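Local coordinates for RNA pseudouridylate synthase domain-containing protein 4 (Homo sapiens, PDB 5UBA) that isomerises uridine to pseudouridine in mitochondrial RNAs, including the 16S ribosomal RNA, a modification needed to build a functional mitochondrial ribosome, at residues L105-W116 / H251-L262. Numbering follows the deposited sequence. Where two conformers were deposited one is given.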
loop_
_atom_site.group_PDB
_atom_site.type_symbol
_atom_site.label_atom_id
_atom_site.label_comp_id
_atom_site.label_asym_id
_atom_site.label_seq_id
_atom_site.Cartn_x
_atom_site.Cartn_y
_atom_site.Cartn_z
ATOM N N LEU A 105 -10.953 14.588 -5.279
ATOM C CA LEU A 105 -10.126 14.882 -4.109
ATOM C C LEU A 105 -8.778 14.177 -4.186
ATOM O O LEU A 105 -7.735 14.783 -3.852
ATOM C CB LEU A 105 -10.846 14.533 -2.808
ATOM C CG LEU A 105 -12.115 15.313 -2.450
ATOM C CD1 LEU A 105 -12.790 14.784 -1.206
ATOM C CD2 LEU A 105 -11.800 16.800 -2.308
ATOM N N PHE A 106 -8.763 12.912 -4.611
ATOM C CA PHE A 106 -7.501 12.212 -4.783
ATOM C C PHE A 106 -6.667 12.807 -5.914
ATOM O O PHE A 106 -5.473 12.999 -5.757
ATOM C CB PHE A 106 -7.696 10.701 -5.043
ATOM C CG PHE A 106 -7.976 9.885 -3.810
ATOM C CD1 PHE A 106 -6.942 9.311 -3.093
ATOM C CD2 PHE A 106 -9.260 9.667 -3.389
ATOM C CE1 PHE A 106 -7.203 8.536 -1.973
ATOM C CE2 PHE A 106 -9.531 8.910 -2.263
ATOM C CZ PHE A 106 -8.487 8.344 -1.549
ATOM N N ARG A 107 -7.301 13.051 -7.071
ATOM C CA ARG A 107 -6.589 13.597 -8.248
ATOM C C ARG A 107 -5.884 14.905 -7.921
ATOM O O ARG A 107 -4.778 15.169 -8.407
ATOM C CB ARG A 107 -7.569 13.864 -9.404
ATOM C CG ARG A 107 -6.886 14.146 -10.740
ATOM C CD ARG A 107 -7.859 14.694 -11.787
ATOM N NE ARG A 107 -8.386 16.020 -11.473
ATOM C CZ ARG A 107 -7.754 17.177 -11.672
ATOM N NH1 ARG A 107 -6.528 17.223 -12.197
ATOM N NH2 ARG A 107 -8.359 18.307 -11.333
ATOM N N THR A 108 -6.560 15.734 -7.142
ATOM C CA THR A 108 -6.053 17.073 -6.789
ATOM C C THR A 108 -5.247 17.089 -5.480
ATOM O O THR A 108 -5.006 18.156 -4.908
ATOM C CB THR A 108 -7.203 18.099 -6.714
ATOM O OG1 THR A 108 -8.159 17.740 -5.704
ATOM C CG2 THR A 108 -7.896 18.240 -8.098
ATOM N N ARG A 109 -4.894 15.905 -4.964
ATOM C CA ARG A 109 -3.987 15.789 -3.803
ATOM C C ARG A 109 -4.493 16.434 -2.517
ATOM O O ARG A 109 -3.714 16.976 -1.711
ATOM C CB ARG A 109 -2.584 16.264 -4.169
ATOM C CG ARG A 109 -2.028 15.543 -5.371
ATOM C CD ARG A 109 -0.602 15.947 -5.667
ATOM N NE ARG A 109 -0.217 15.531 -7.016
ATOM C CZ ARG A 109 0.948 15.811 -7.595
ATOM N NH1 ARG A 109 1.897 16.483 -6.943
ATOM N NH2 ARG A 109 1.179 15.376 -8.833
ATOM N N GLN A 110 -5.809 16.377 -2.313
ATOM C CA GLN A 110 -6.443 16.939 -1.155
ATOM C C GLN A 110 -6.621 15.898 -0.061
ATOM O O GLN A 110 -7.088 16.261 1.003
ATOM C CB GLN A 110 -7.801 17.566 -1.510
ATOM C CG GLN A 110 -7.698 18.796 -2.429
ATOM C CD GLN A 110 -9.077 19.363 -2.758
ATOM O OE1 GLN A 110 -9.534 19.327 -3.907
ATOM N NE2 GLN A 110 -9.763 19.807 -1.742
ATOM N N VAL A 111 -6.270 14.634 -0.324
ATOM C CA VAL A 111 -6.430 13.567 0.677
ATOM C C VAL A 111 -5.077 13.164 1.238
ATOM O O VAL A 111 -4.144 12.851 0.453
ATOM C CB VAL A 111 -7.049 12.297 0.043
ATOM C CG1 VAL A 111 -7.234 11.195 1.063
ATOM C CG2 VAL A 111 -8.377 12.627 -0.599
ATOM N N VAL A 112 -4.978 13.118 2.565
ATOM C CA VAL A 112 -3.744 12.672 3.204
ATOM C C VAL A 112 -3.824 11.142 3.227
ATOM O O VAL A 112 -4.763 10.596 3.811
ATOM C CB VAL A 112 -3.622 13.188 4.641
ATOM C CG1 VAL A 112 -2.395 12.584 5.320
ATOM C CG2 VAL A 112 -3.568 14.710 4.670
ATOM N N LYS A 113 -2.850 10.481 2.615
ATOM C CA LYS A 113 -2.780 9.019 2.518
ATOM C C LYS A 113 -1.566 8.581 3.319
ATOM O O LYS A 113 -0.459 8.973 2.964
ATOM C CB LYS A 113 -2.556 8.572 1.059
ATOM C CG LYS A 113 -3.650 8.929 0.063
ATOM C CD LYS A 113 -3.260 8.646 -1.393
ATOM C CE LYS A 113 -2.155 9.541 -1.927
ATOM N NZ LYS A 113 -1.647 9.162 -3.266
ATOM N N LYS A 114 -1.753 7.801 4.386
ATOM C CA LYS A 114 -0.638 7.278 5.191
ATOM C C LYS A 114 -0.602 5.761 5.104
ATOM O O LYS A 114 -1.634 5.119 5.259
ATOM C CB LYS A 114 -0.773 7.665 6.657
ATOM C CG LYS A 114 -0.837 9.157 6.955
ATOM C CD LYS A 114 0.473 9.857 6.640
ATOM C CE LYS A 114 0.469 11.268 7.209
ATOM N NZ LYS A 114 1.767 11.985 7.059
ATOM N N TYR A 115 0.586 5.215 4.884
ATOM C CA TYR A 115 0.799 3.784 4.811
ATOM C C TYR A 115 1.824 3.405 5.838
ATOM O O TYR A 115 2.688 4.205 6.178
ATOM C CB TYR A 115 1.291 3.363 3.447
ATOM C CG TYR A 115 0.302 3.501 2.326
ATOM C CD1 TYR A 115 -0.025 4.748 1.835
ATOM C CD2 TYR A 115 -0.221 2.369 1.706
ATOM C CE1 TYR A 115 -0.910 4.889 0.779
ATOM C CE2 TYR A 115 -1.114 2.492 0.657
ATOM C CZ TYR A 115 -1.424 3.748 0.189
ATOM O OH TYR A 115 -2.311 3.875 -0.872
ATOM N N TRP A 116 1.720 2.195 6.344
ATOM C CA TRP A 116 2.747 1.625 7.216
ATOM C C TRP A 116 3.352 0.437 6.509
ATOM O O TRP A 116 2.640 -0.404 5.934
ATOM C CB TRP A 116 2.152 1.187 8.545
ATOM C CG TRP A 116 1.874 2.313 9.511
ATOM C CD1 TRP A 116 1.902 3.667 9.280
ATOM C CD2 TRP A 116 1.529 2.156 10.877
ATOM N NE1 TRP A 116 1.577 4.356 10.433
ATOM C CE2 TRP A 116 1.335 3.446 11.426
ATOM C CE3 TRP A 116 1.355 1.040 11.697
ATOM C CZ2 TRP A 116 0.985 3.646 12.756
ATOM C CZ3 TRP A 116 1.015 1.247 13.034
ATOM C CH2 TRP A 116 0.849 2.532 13.548
ATOM N N HIS A 251 4.350 -6.539 3.249
ATOM C CA HIS A 251 3.925 -5.860 4.470
ATOM C C HIS A 251 3.729 -4.377 4.166
ATOM O O HIS A 251 4.538 -3.529 4.552
ATOM C CB HIS A 251 4.933 -6.050 5.608
ATOM C CG HIS A 251 4.944 -7.436 6.178
ATOM N ND1 HIS A 251 5.270 -8.546 5.432
ATOM C CD2 HIS A 251 4.697 -7.869 7.427
ATOM C CE1 HIS A 251 5.204 -9.618 6.215
ATOM N NE2 HIS A 251 4.835 -9.235 7.418
ATOM N N LEU A 252 2.619 -4.069 3.508
ATOM C CA LEU A 252 2.254 -2.685 3.135
ATOM C C LEU A 252 0.777 -2.451 3.414
ATOM O O LEU A 252 -0.073 -3.052 2.755
ATOM C CB LEU A 252 2.591 -2.409 1.681
ATOM C CG LEU A 252 2.231 -1.011 1.145
ATOM C CD1 LEU A 252 2.981 0.072 1.914
ATOM C CD2 LEU A 252 2.546 -0.897 -0.332
ATOM N N HIS A 253 0.495 -1.612 4.399
ATOM C CA HIS A 253 -0.844 -1.371 4.923
ATOM C C HIS A 253 -1.259 0.098 4.735
ATOM O O HIS A 253 -0.528 1.011 5.148
ATOM C CB HIS A 253 -0.846 -1.710 6.403
ATOM C CG HIS A 253 -2.156 -1.488 7.086
ATOM N ND1 HIS A 253 -3.305 -2.204 6.776
ATOM C CD2 HIS A 253 -2.491 -0.642 8.084
ATOM C CE1 HIS A 253 -4.274 -1.817 7.583
ATOM N NE2 HIS A 253 -3.819 -0.865 8.379
ATOM N N ALA A 254 -2.448 0.291 4.150
ATOM C CA ALA A 254 -3.059 1.619 4.057
ATOM C C ALA A 254 -3.693 1.892 5.422
ATOM O O ALA A 254 -4.789 1.416 5.757
ATOM C CB ALA A 254 -4.086 1.651 2.932
ATOM N N ARG A 255 -2.922 2.604 6.242
ATOM C CA ARG A 255 -3.236 2.842 7.635
ATOM C C ARG A 255 -4.267 3.922 7.863
ATOM O O ARG A 255 -5.108 3.813 8.759
ATOM C CB ARG A 255 -1.938 3.211 8.370
ATOM C CG ARG A 255 -2.106 3.624 9.809
ATOM C CD ARG A 255 -2.566 2.481 10.653
ATOM N NE ARG A 255 -2.462 2.824 12.057
ATOM C CZ ARG A 255 -2.774 2.000 13.047
ATOM N NH1 ARG A 255 -3.218 0.769 12.799
ATOM N NH2 ARG A 255 -2.618 2.415 14.310
ATOM N N GLN A 256 -4.141 5.019 7.144
ATOM C CA GLN A 256 -4.973 6.177 7.413
ATOM C C GLN A 256 -5.289 6.955 6.142
ATOM O O GLN A 256 -4.437 7.084 5.271
ATOM C CB GLN A 256 -4.237 7.086 8.396
ATOM C CG GLN A 256 -4.917 8.393 8.757
ATOM C CD GLN A 256 -4.180 9.126 9.853
ATOM O OE1 GLN A 256 -2.940 9.160 9.863
ATOM N NE2 GLN A 256 -4.928 9.716 10.796
ATOM N N LEU A 257 -6.499 7.527 6.087
ATOM C CA LEU A 257 -6.897 8.494 5.069
ATOM C C LEU A 257 -7.559 9.654 5.751
ATOM O O LEU A 257 -8.437 9.434 6.585
ATOM C CB LEU A 257 -7.944 7.903 4.122
ATOM C CG LEU A 257 -7.558 6.973 3.008
ATOM C CD1 LEU A 257 -8.792 6.645 2.178
ATOM C CD2 LEU A 257 -6.468 7.575 2.112
ATOM N N ILE A 258 -7.172 10.878 5.412
ATOM C CA ILE A 258 -7.872 12.053 5.943
ATOM C C ILE A 258 -8.499 12.744 4.728
ATOM O O ILE A 258 -7.780 13.210 3.840
ATOM C CB ILE A 258 -6.966 13.005 6.740
ATOM C CG1 ILE A 258 -6.190 12.238 7.830
ATOM C CG2 ILE A 258 -7.815 14.130 7.350
ATOM C CD1 ILE A 258 -5.167 13.091 8.556
ATOM N N LEU A 259 -9.833 12.746 4.686
ATOM C CA LEU A 259 -10.602 13.308 3.576
ATOM C C LEU A 259 -11.131 14.666 4.031
ATOM O O LEU A 259 -11.658 14.775 5.134
ATOM C CB LEU A 259 -11.820 12.440 3.244
ATOM C CG LEU A 259 -11.665 11.089 2.576
ATOM C CD1 LEU A 259 -13.009 10.358 2.573
ATOM C CD2 LEU A 259 -11.205 11.286 1.150
ATOM N N PRO A 260 -11.022 15.697 3.180
ATOM C CA PRO A 260 -11.692 16.954 3.514
ATOM C C PRO A 260 -13.210 16.784 3.532
ATOM O O PRO A 260 -13.739 15.762 3.059
ATOM C CB PRO A 260 -11.232 17.918 2.407
ATOM C CG PRO A 260 -10.744 17.071 1.308
ATOM C CD PRO A 260 -10.355 15.731 1.875
ATOM N N ALA A 261 -13.904 17.761 4.107
ATOM C CA ALA A 261 -15.370 17.714 4.218
ATOM C C ALA A 261 -16.034 17.569 2.845
ATOM O O ALA A 261 -15.610 18.199 1.874
ATOM C CB ALA A 261 -15.889 18.958 4.927
ATOM N N LEU A 262 -17.050 16.714 2.773
ATOM C CA LEU A 262 -17.728 16.403 1.512
ATOM C C LEU A 262 -18.983 17.248 1.313
ATOM O O LEU A 262 -19.292 17.642 0.185
ATOM C CB LEU A 262 -18.059 14.904 1.445
ATOM C CG LEU A 262 -16.846 13.975 1.275
ATOM C CD1 LEU A 262 -17.238 12.523 1.507
ATOM C CD2 LEU A 262 -16.209 14.141 -0.102
HETATM O O HOH W 1 -7.178 15.982 3.976
#
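Backbone hydrogen bonds pair Val-112 with Ile-258, Lys-114 with Gln-256 and Trp-116 with His-253, zipping strands 112-120 and 252-259 together antiparallel. The straightest runs from Lys-114 N to Gln-256 O, 2.9 Å long with 176° at the hydrogen. Lys-114 O takes Gln-256 N and, weakly, Arg-255 N, so one residue faces two in a classic beta bulge. Beyond the Val-112/Ile-258 pair, a water donates to both Gln-110 O and Ile-258 O.

Arg-255, one of the two bulge residues, directs its side chain toward the neighbouring strand and onto Trp-116. With CG anti to the backbone N (chi1 174°) and a bend at chi2, its chain crosses the indole. Arg-255 CG sits over the five-membered ring of Trp-116, 3.8 Å from its centroid. Farther out, Arg-255 CZ lies 4.0 Å from the centroid of the six-membered ring in a cation-pi contact. The guanidinium plane is tilted 26° from the indole. Trp-116 NE1 is held by Glu-190. With alanine here instead of the indole, the Arg-255 guanidinium is likely to lose its aromatic platform and turn more freely, and Glu-190 would lose its N-H partner.

Lys-113, Tyr-115, Ala-254 and Leu-257 share the other face, where Tyr-115 CE2 meets Ala-254 CB at 3.8 Å. Leu-257 CD1 meets the Phe-106 ring at its edge, while Val-111 CG2 lies over the centre of one ring face and touches Leu-259 CD2 at 3.6 Å. In the last turn of helix 96-107, which a Schellman motif closes, Leu-105 CD2 meets Pro-260 CG tip to tip.

This bulged pairing belongs to the mixed sheet of the RluA-family pseudouridine synthase domain; Leu-252 lies near Asp-83, the probable catalytic aspartate.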